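Local coordinates for protein pumilio homolog 23 (Arabidopsis thaliana, PDB 5WZJ) that binds a specific sequence of 18S rRNA through pumilio repeats packed into a right-handed superhelix, and probably regulates translation and mRNA stability, at residues Lys352-Gln357 / Gly361-Leu366; Ser365-Ser370 / Gln434-Phe439. All coordinates share one frame; numbering follows the deposited sequence.

Along the chain, helix 351-356 comes first. Interaction 1 closes a short loop: after three intervening residues the chain folds back, and 361-366 packs on 352-357. Helix 360-373 runs on, and its next part, 365-370, enters interaction 2. That contact closes a much longer loop of 63 intervening residues, joining 365-370 to the end of helix 427-436 and the turn after it. The two loops neither nest nor cross; they follow one another, sharing Ser365 and Leu366. Helix 360-373 is thus held at its start by the preceding helix and further along by a later one. In each, one residue of a segment (Gly361, Gln434) is hydrogen-bonded to a base of chain B.

Interaction 1 of 2, residues Lys352-Gln357 / Gly361-Leu366; sequences KDLLEQ and GVVASL. With nucleotides of chain B.
Leu354 packs against Val362 and Val363 where two consecutive helices of the pumilio superhelix fold back on each other. The N-to-C directions of the short segments differ by 133°, and their axes come within 9.5 Å. The tight part is wholly apolar and buried. Leu354 does most of the touching from its side. Its CB lies 4.0 Å from Val363 CG2. Its CD1 branch reaches further, to 4.0 Å from Val362 CG1, and these two side chains cross at about a right angle. Val363 CG2 is anti to its own carbonyl carbon, which turns this methyl toward the helix before it. It therefore also meets Leu355, with CD2 of Leu355 4.2 Å from CG2 of Val363.

The other side of helix 351-356 is polar and turned more to solvent. Lys352 and Glu356 lie one turn apart there and form a salt bridge, NZ of Lys352 to OE2 of Glu356, at a short 2.5 Å. Glu356 is exposed.

Near the start of helix 360-373 the contact borders the RNA. Gly361 N donates to O4 of U6 of chain B at 2.7 Å, with a bent N-H...O angle of 135°. A backbone amide thus contacts the uracil through its O4. Gly361 O, the carbonyl of the same residue, is held by two donors: Ser365 N and Ser365 OG approach it from opposite faces of its plane, the hydroxyl at 2.9 Å.

Neighbouring helices complete the surroundings. Leu354 and Val362 also touch helix 314-318, Leu354 through Phe315 and Ser318. Val362 reaches helix 323-332, while Leu355 packs on Leu384 of helix 377-388.

Interaction 2 of 2, residues Ser365-Ser370 / Gln434-Phe439; sequences SLIAVS and QGIFKF. With nucleotides of chain B.
Ile367 and Ser370 lie on continuous helix and meet Ile436 and Phe439 where helix 427-436 ends. The chain leaves that helix through a type I beta turn from Ile436 to Phe439, with Phe439 N bonded to Ile436 O at 3.0 Å. The turn brings the Phe439 ring back to the other helix. The ring meets that helix with its edge. CG2 of Ile367 lies in the ring plane, 3.5 Å from CE2 of Phe439. This methyl is anti to the Ile367 backbone N. It also touches Ile436 CD1 at 4.3 Å. Ser370 OG, likewise at the ring edge, is 3.4 Å from Phe439 CZ. The same hydroxyl donates to Ile367 O at 2.9 Å, which fixes its rotation.

At the other end of 434-439, Gln434 reads a base. Its NE2 gives a nearly straight bond to N1 of A3 of chain B, 3.0 Å at 170°. Its OE1 takes a weak bond from N6 of the same adenine. This pairing with the base edge is characteristic of pumilio RNA recognition.

Phe439 and Ile367 also pack on helix 377-388, Ser370 touches Met340 of helix 337-347, and Ile436 meets Tyr447 of helix 445-453.

Interaction 1 of 2, residues Lys352-Gln357 / Gly361-Leu366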
ATOM      1  N   LYS A 352     -10.045 -16.750 -17.861  1.00 22.34           N
ATOM      2  CA  LYS A 352     -11.152 -16.036 -18.487  1.00 26.00           C
ATOM      3  C   LYS A 352     -12.245 -15.743 -17.470  1.00 22.40           C
ATOM      4  O   LYS A 352     -12.717 -14.605 -17.362  1.00 24.85           O
ATOM      5  CB  LYS A 352     -11.712 -16.854 -19.655  1.00 27.10           C
ATOM      6  CG  LYS A 352     -12.782 -16.128 -20.475  1.00 36.74           C
ATOM      7  CD  LYS A 352     -13.447 -17.072 -21.491  1.00 44.65           C
ATOM      8  CE  LYS A 352     -14.015 -16.313 -22.685  1.00 54.15           C
ATOM      9  NZ  LYS A 352     -14.749 -15.078 -22.285  1.00 59.10           N
ATOM     10  N   ASP A 353     -12.664 -16.768 -16.723  1.00 22.24           N
ATOM     11  CA  ASP A 353     -13.629 -16.586 -15.641  1.00 26.87           C
ATOM     12  C   ASP A 353     -13.199 -15.464 -14.708  1.00 28.92           C
ATOM     13  O   ASP A 353     -13.985 -14.567 -14.385  1.00 26.73           O
ATOM     14  CB  ASP A 353     -13.777 -17.881 -14.846  1.00 29.48           C
ATOM     15  CG  ASP A 353     -14.038 -19.084 -15.727  1.00 38.98           C
ATOM     16  OD1 ASP A 353     -13.090 -19.577 -16.376  1.00 47.37           O
ATOM     17  OD2 ASP A 353     -15.190 -19.544 -15.748  1.00 39.07           O
ATOM     18  N   LEU A 354     -11.941 -15.506 -14.267  1.00 26.07           N
ATOM     19  CA  LEU A 354     -11.463 -14.515 -13.310  1.00 24.26           C
ATOM     20  C   LEU A 354     -11.561 -13.106 -13.883  1.00 27.81           C
ATOM     21  O   LEU A 354     -12.018 -12.183 -13.198  1.00 28.94           O
ATOM     22  CB  LEU A 354     -10.028 -14.844 -12.896  1.00 20.67           C
ATOM     23  CG  LEU A 354      -9.849 -16.113 -12.048  1.00 24.41           C
ATOM     24  CD1 LEU A 354      -8.374 -16.446 -11.857  1.00 23.24           C
ATOM     25  CD2 LEU A 354     -10.525 -15.958 -10.698  1.00 22.12           C
ATOM     26  N   LEU A 355     -11.169 -12.924 -15.149  1.00 26.67           N
ATOM     27  CA  LEU A 355     -11.270 -11.598 -15.758  1.00 23.17           C
ATOM     28  C   LEU A 355     -12.725 -11.174 -15.932  1.00 29.00           C
ATOM     29  O   LEU A 355     -13.069 -10.011 -15.689  1.00 28.36           O
ATOM     30  CB  LEU A 355     -10.541 -11.576 -17.099  1.00 27.94           C
ATOM     31  CG  LEU A 355      -9.028 -11.781 -17.046  1.00 27.84           C
ATOM     32  CD1 LEU A 355      -8.489 -11.925 -18.456  1.00 27.78           C
ATOM     33  CD2 LEU A 355      -8.341 -10.619 -16.330  1.00 25.37           C
ATOM     34  N   GLU A 356     -13.595 -12.108 -16.338  1.00 27.75           N
ATOM     35  CA  GLU A 356     -15.014 -11.800 -16.500  1.00 28.87           C
ATOM     36  C   GLU A 356     -15.640 -11.343 -15.185  1.00 33.14           C
ATOM     37  O   GLU A 356     -16.472 -10.427 -15.172  1.00 25.36           O
ATOM     38  CB  GLU A 356     -15.767 -13.024 -17.033  1.00 27.94           C
ATOM     39  CG  GLU A 356     -15.513 -13.334 -18.497  1.00 32.22           C
ATOM     40  CD  GLU A 356     -16.100 -14.676 -18.923  1.00 35.29           C
ATOM     41  OE1 GLU A 356     -16.573 -15.436 -18.054  1.00 36.56           O
ATOM     42  OE2 GLU A 356     -16.077 -14.976 -20.131  1.00 43.20           O
ATOM     43  N   GLN A 357     -15.254 -11.965 -14.070  1.00 26.98           N
ATOM     44  CA  GLN A 357     -15.885 -11.700 -12.783  1.00 24.62           C
ATOM     45  C   GLN A 357     -15.184 -10.609 -11.969  1.00 29.84           C
ATOM     46  O   GLN A 357     -15.460 -10.475 -10.773  1.00 27.06           O
ATOM     47  CB  GLN A 357     -15.964 -12.993 -11.976  1.00 26.93           C
ATOM     48  CG  GLN A 357     -16.718 -14.103 -12.704  1.00 25.59           C
ATOM     49  CD  GLN A 357     -16.757 -15.379 -11.912  1.00 29.31           C
ATOM     50  OE1 GLN A 357     -16.752 -15.358 -10.680  1.00 31.09           O
ATOM     51  NE2 GLN A 357     -16.785 -16.501 -12.605  1.00 27.68           N
ATOM     52  N   GLY A 361      -6.839  -8.968 -10.351  1.00 24.38           N
ATOM     53  CA  GLY A 361      -5.685  -8.956  -9.466  1.00 21.84           C
ATOM     54  C   GLY A 361      -5.140 -10.345  -9.183  1.00 18.06           C
ATOM     55  O   GLY A 361      -3.936 -10.515  -8.968  1.00 19.32           O
ATOM     56  N   VAL A 362      -6.009 -11.357  -9.183  1.00 17.14           N
ATOM     57  CA  VAL A 362      -5.531 -12.731  -9.032  1.00 24.47           C
ATOM     58  C   VAL A 362      -4.654 -13.103 -10.218  1.00 22.92           C
ATOM     59  O   VAL A 362      -3.567 -13.669 -10.063  1.00 19.96           O
ATOM     60  CB  VAL A 362      -6.712 -13.711  -8.886  1.00 24.09           C
ATOM     61  CG1 VAL A 362      -6.196 -15.152  -8.793  1.00 19.01           C
ATOM     62  CG2 VAL A 362      -7.570 -13.356  -7.674  1.00 23.22           C
ATOM     63  N   VAL A 363      -5.126 -12.786 -11.428  1.00 25.62           N
ATOM     64  CA  VAL A 363      -4.357 -13.061 -12.639  1.00 21.11           C
ATOM     65  C   VAL A 363      -3.033 -12.312 -12.605  1.00 13.89           C
ATOM     66  O   VAL A 363      -1.969 -12.886 -12.862  1.00 26.80           O
ATOM     67  CB  VAL A 363      -5.185 -12.694 -13.888  1.00 23.31           C
ATOM     68  CG1 VAL A 363      -4.356 -12.894 -15.149  1.00 21.44           C
ATOM     69  CG2 VAL A 363      -6.440 -13.545 -13.952  1.00 23.82           C
ATOM     70  N   ALA A 364      -3.082 -11.014 -12.282  1.00 17.64           N
ATOM     71  CA  ALA A 364      -1.863 -10.214 -12.184  1.00 19.21           C
ATOM     72  C   ALA A 364      -0.871 -10.818 -11.197  1.00 22.53           C
ATOM     73  O   ALA A 364       0.335 -10.850 -11.455  1.00 19.27           O
ATOM     74  CB  ALA A 364      -2.215  -8.782 -11.757  1.00 14.44           C
ATOM     75  N   SER A 365      -1.357 -11.287 -10.046  1.00 23.76           N
ATOM     76  CA  SER A 365      -0.440 -11.843  -9.058  1.00 20.29           C
ATOM     77  C   SER A 365       0.234 -13.101  -9.582  1.00 17.18           C
ATOM     78  O   SER A 365       1.433 -13.301  -9.367  1.00 22.54           O
ATOM     79  CB  SER A 365      -1.182 -12.138  -7.747  1.00 22.68           C
ATOM     80  OG  SER A 365      -1.715 -10.946  -7.192  1.00 28.62           O
ATOM     81  N   LEU A 366      -0.523 -13.978 -10.244  1.00 16.61           N
ATOM     82  CA  LEU A 366       0.067 -15.227 -10.720  1.00 21.40           C
ATOM     83  C   LEU A 366       1.108 -14.961 -11.799  1.00 24.95           C
ATOM     84  O   LEU A 366       2.205 -15.538 -11.776  1.00 25.85           O
ATOM     85  CB  LEU A 366      -1.027 -16.163 -11.235  1.00 21.14           C
ATOM     86  CG  LEU A 366      -0.581 -17.596 -11.504  1.00 20.50           C
ATOM     87  CD1 LEU A 366      -0.058 -18.248 -10.225  1.00 20.86           C
ATOM     88  CD2 LEU A 366      -1.715 -18.431 -12.115  1.00 21.20           C
TER
ATOM     89  P     U B   6     -11.193  -2.262  -9.279  1.00 27.90           P
ATOM     90  OP1   U B   6     -11.466  -3.027 -10.521  1.00 32.39           O
ATOM     91  OP2   U B   6     -11.101  -0.792  -9.323  1.00 29.17           O
ATOM     92  O5'   U B   6     -12.280  -2.627  -8.175  1.00 28.20           O
ATOM     93  C5'   U B   6     -13.627  -2.935  -8.504  1.00 24.19           C
ATOM     94  C4'   U B   6     -14.196  -3.930  -7.524  1.00 27.37           C
ATOM     95  O4'   U B   6     -13.637  -5.240  -7.814  1.00 27.55           O
ATOM     96  C3'   U B   6     -13.864  -3.638  -6.055  1.00 23.01           C
ATOM     97  O3'   U B   6     -14.959  -4.012  -5.216  1.00 29.10           O
ATOM     98  C2'   U B   6     -12.664  -4.548  -5.785  1.00 23.37           C
ATOM     99  O2'   U B   6     -12.506  -4.920  -4.432  1.00 22.31           O
ATOM    100  C1'   U B   6     -12.988  -5.756  -6.662  1.00 27.31           C
ATOM    101  N1    U B   6     -11.816  -6.529  -7.112  1.00 25.79           N
ATOM    102  C2    U B   6     -11.630  -7.796  -6.581  1.00 24.05           C
ATOM    103  O2    U B   6     -12.384  -8.280  -5.745  1.00 25.46           O
ATOM    104  N3    U B   6     -10.531  -8.474  -7.054  1.00 22.45           N
ATOM    105  C4    U B   6      -9.625  -8.029  -8.000  1.00 20.00           C
ATOM    106  O4    U B   6      -8.683  -8.756  -8.340  1.00 19.11           O
ATOM    107  C5    U B   6      -9.890  -6.714  -8.506  1.00 19.59           C
ATOM    108  C6    U B   6     -10.945  -6.021  -8.054  1.00 19.70           C
TER

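Interaction 2 of 2, residues Ser365-Ser370 / Gln434-Phe439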
ATOM      1  N   SER A 365      -1.357 -11.287 -10.046  1.00 23.76           N
ATOM      2  CA  SER A 365      -0.440 -11.843  -9.058  1.00 20.29           C
ATOM      3  C   SER A 365       0.234 -13.101  -9.582  1.00 17.18           C
ATOM      4  O   SER A 365       1.433 -13.301  -9.367  1.00 22.54           O
ATOM      5  CB  SER A 365      -1.182 -12.138  -7.747  1.00 22.68           C
ATOM      6  OG  SER A 365      -1.715 -10.946  -7.192  1.00 28.62           O
ATOM      7  N   LEU A 366      -0.523 -13.978 -10.244  1.00 16.61           N
ATOM      8  CA  LEU A 366       0.067 -15.227 -10.720  1.00 21.40           C
ATOM      9  C   LEU A 366       1.108 -14.961 -11.799  1.00 24.95           C
ATOM     10  O   LEU A 366       2.205 -15.538 -11.776  1.00 25.85           O
ATOM     11  CB  LEU A 366      -1.027 -16.163 -11.235  1.00 21.14           C
ATOM     12  CG  LEU A 366      -0.581 -17.596 -11.504  1.00 20.50           C
ATOM     13  CD1 LEU A 366      -0.058 -18.248 -10.225  1.00 20.86           C
ATOM     14  CD2 LEU A 366      -1.715 -18.431 -12.115  1.00 21.20           C
ATOM     15  N   ILE A 367       0.797 -14.065 -12.729  1.00 25.10           N
ATOM     16  CA  ILE A 367       1.755 -13.716 -13.773  1.00 26.83           C
ATOM     17  C   ILE A 367       3.020 -13.122 -13.164  1.00 26.29           C
ATOM     18  O   ILE A 367       4.140 -13.472 -13.557  1.00 27.03           O
ATOM     19  CB  ILE A 367       1.103 -12.757 -14.784  1.00 26.91           C
ATOM     20  CG1 ILE A 367      -0.035 -13.477 -15.523  1.00 27.51           C
ATOM     21  CG2 ILE A 367       2.146 -12.228 -15.755  1.00 24.94           C
ATOM     22  CD1 ILE A 367      -0.852 -12.574 -16.407  1.00 34.33           C
ATOM     23  N   ALA A 368       2.867 -12.235 -12.178  1.00 25.10           N
ATOM     24  CA  ALA A 368       4.033 -11.576 -11.597  1.00 21.93           C
ATOM     25  C   ALA A 368       4.932 -12.564 -10.864  1.00 28.82           C
ATOM     26  O   ALA A 368       6.163 -12.453 -10.920  1.00 33.83           O
ATOM     27  CB  ALA A 368       3.590 -10.461 -10.648  1.00 27.11           C
ATOM     28  N   VAL A 369       4.341 -13.536 -10.164  1.00 23.14           N
ATOM     29  CA  VAL A 369       5.162 -14.465  -9.400  1.00 27.15           C
ATOM     30  C   VAL A 369       5.813 -15.514 -10.296  1.00 26.53           C
ATOM     31  O   VAL A 369       6.855 -16.062  -9.924  1.00 25.93           O
ATOM     32  CB  VAL A 369       4.346 -15.127  -8.277  1.00 22.68           C
ATOM     33  CG1 VAL A 369       3.540 -16.305  -8.810  1.00 19.36           C
ATOM     34  CG2 VAL A 369       5.268 -15.566  -7.149  1.00 22.74           C
ATOM     35  N   SER A 370       5.233 -15.823 -11.466  1.00 25.59           N
ATOM     36  CA  SER A 370       5.949 -16.673 -12.416  1.00 26.52           C
ATOM     37  C   SER A 370       7.285 -16.044 -12.781  1.00 27.04           C
ATOM     38  O   SER A 370       8.317 -16.727 -12.850  1.00 29.03           O
ATOM     39  CB  SER A 370       5.108 -16.905 -13.675  1.00 25.31           C
ATOM     40  OG  SER A 370       5.356 -15.910 -14.645  1.00 32.39           O
ATOM     41  N   GLN A 434       2.374  -3.861 -17.508  1.00 16.37           N
ATOM     42  CA  GLN A 434       3.683  -3.461 -16.999  1.00 19.29           C
ATOM     43  C   GLN A 434       4.495  -4.676 -16.589  1.00 17.28           C
ATOM     44  O   GLN A 434       5.706  -4.734 -16.833  1.00 20.61           O
ATOM     45  CB  GLN A 434       3.516  -2.496 -15.814  1.00 18.42           C
ATOM     46  CG  GLN A 434       2.982  -1.124 -16.243  1.00 20.90           C
ATOM     47  CD  GLN A 434       2.478  -0.314 -15.083  1.00 22.85           C
ATOM     48  OE1 GLN A 434       3.242   0.052 -14.197  1.00 20.07           O
ATOM     49  NE2 GLN A 434       1.188  -0.034 -15.075  1.00 19.30           N
ATOM     50  N   GLY A 435       3.845  -5.657 -15.957  1.00 20.87           N
ATOM     51  CA  GLY A 435       4.544  -6.883 -15.603  1.00 18.42           C
ATOM     52  C   GLY A 435       4.888  -7.723 -16.822  1.00 20.67           C
ATOM     53  O   GLY A 435       5.968  -8.315 -16.888  1.00 21.03           O
ATOM     54  N   ILE A 436       3.968  -7.790 -17.795  1.00 20.34           N
ATOM     55  CA  ILE A 436       4.217  -8.522 -19.042  1.00 20.32           C
ATOM     56  C   ILE A 436       5.524  -8.062 -19.675  1.00 13.36           C
ATOM     57  O   ILE A 436       6.362  -8.877 -20.081  1.00 18.95           O
ATOM     58  CB  ILE A 436       3.028  -8.349 -20.009  1.00 21.83           C
ATOM     59  CG1 ILE A 436       1.833  -9.190 -19.540  1.00 21.75           C
ATOM     60  CG2 ILE A 436       3.418  -8.690 -21.469  1.00 20.55           C
ATOM     61  CD1 ILE A 436       2.018 -10.672 -19.774  1.00 22.03           C
ATOM     62  N   PHE A 437       5.733  -6.751 -19.745  1.00 14.60           N
ATOM     63  CA  PHE A 437       6.890  -6.260 -20.480  1.00 19.68           C
ATOM     64  C   PHE A 437       8.191  -6.395 -19.702  1.00 24.79           C
ATOM     65  O   PHE A 437       9.245  -5.996 -20.208  1.00 20.50           O
ATOM     66  CB  PHE A 437       6.648  -4.817 -20.945  1.00 20.25           C
ATOM     67  CG  PHE A 437       5.708  -4.749 -22.124  1.00 19.35           C
ATOM     68  CD1 PHE A 437       6.059  -5.364 -23.323  1.00 20.37           C
ATOM     69  CD2 PHE A 437       4.455  -4.155 -22.018  1.00 20.14           C
ATOM     70  CE1 PHE A 437       5.189  -5.364 -24.414  1.00 18.33           C
ATOM     71  CE2 PHE A 437       3.573  -4.142 -23.108  1.00 20.51           C
ATOM     72  CZ  PHE A 437       3.941  -4.751 -24.304  1.00 18.29           C
ATOM     73  N   LYS A 438       8.156  -6.999 -18.518  1.00 23.75           N
ATOM     74  CA  LYS A 438       9.384  -7.371 -17.838  1.00 24.94           C
ATOM     75  C   LYS A 438       9.832  -8.793 -18.159  1.00 22.92           C
ATOM     76  O   LYS A 438      10.977  -9.142 -17.854  1.00 22.08           O
ATOM     77  CB  LYS A 438       9.218  -7.173 -16.325  1.00 27.48           C
ATOM     78  CG  LYS A 438       9.232  -5.689 -15.934  1.00 28.95           C
ATOM     79  CD  LYS A 438       8.811  -5.469 -14.492  1.00 35.52           C
ATOM     80  CE  LYS A 438       9.759  -6.156 -13.531  1.00 40.88           C
ATOM     81  NZ  LYS A 438       9.178  -6.235 -12.157  1.00 39.99           N
ATOM     82  N   PHE A 439       8.980  -9.614 -18.781  1.00 20.03           N
ATOM     83  CA  PHE A 439       9.425 -10.922 -19.255  1.00 21.59           C
ATOM     84  C   PHE A 439      10.447 -10.773 -20.387  1.00 20.92           C
ATOM     85  O   PHE A 439      10.497  -9.758 -21.091  1.00 22.38           O
ATOM     86  CB  PHE A 439       8.245 -11.762 -19.764  1.00 19.45           C
ATOM     87  CG  PHE A 439       7.330 -12.284 -18.677  1.00 24.27           C
ATOM     88  CD1 PHE A 439       7.656 -13.428 -17.957  1.00 24.99           C
ATOM     89  CD2 PHE A 439       6.131 -11.645 -18.396  1.00 25.91           C
ATOM     90  CE1 PHE A 439       6.808 -13.918 -16.969  1.00 22.28           C
ATOM     91  CE2 PHE A 439       5.275 -12.132 -17.411  1.00 28.96           C
ATOM     92  CZ  PHE A 439       5.612 -13.270 -16.699  1.00 26.06           C
TER
ATOM     93  P     A B   3      -0.234   9.674  -8.956  1.00 40.82           P
ATOM     94  OP1   A B   3      -1.082  10.490  -8.041  1.00 44.22           O
ATOM     95  OP2   A B   3       0.855   8.824  -8.413  1.00 36.13           O
ATOM     96  O5'   A B   3      -1.220   8.760  -9.811  1.00 37.81           O
ATOM     97  C5'   A B   3      -2.306   9.326 -10.537  1.00 35.63           C
ATOM     98  C4'   A B   3      -3.035   8.275 -11.339  1.00 37.22           C
ATOM     99  O4'   A B   3      -2.159   7.757 -12.372  1.00 37.26           O
ATOM    100  C3'   A B   3      -3.485   7.034 -10.571  1.00 33.29           C
ATOM    101  O3'   A B   3      -4.713   7.230  -9.892  1.00 35.99           O
ATOM    102  C2'   A B   3      -3.551   5.960 -11.656  1.00 33.31           C
ATOM    103  O2'   A B   3      -4.761   6.044 -12.398  1.00 35.30           O
ATOM    104  C1'   A B   3      -2.404   6.379 -12.573  1.00 28.18           C
ATOM    105  N9    A B   3      -1.159   5.638 -12.310  1.00 24.13           N
ATOM    106  C8    A B   3       0.011   6.123 -11.768  1.00 28.91           C
ATOM    107  N7    A B   3       0.962   5.213 -11.695  1.00 30.69           N
ATOM    108  C5    A B   3       0.372   4.065 -12.240  1.00 28.28           C
ATOM    109  C6    A B   3       0.837   2.757 -12.460  1.00 27.76           C
ATOM    110  N6    A B   3       2.068   2.351 -12.137  1.00 28.58           N
ATOM    111  N1    A B   3      -0.009   1.861 -13.030  1.00 27.55           N
ATOM    112  C2    A B   3      -1.244   2.248 -13.353  1.00 28.24           C
ATOM    113  N3    A B   3      -1.796   3.451 -13.196  1.00 29.28           N
ATOM    114  C4    A B   3      -0.932   4.316 -12.628  1.00 25.70           C
TER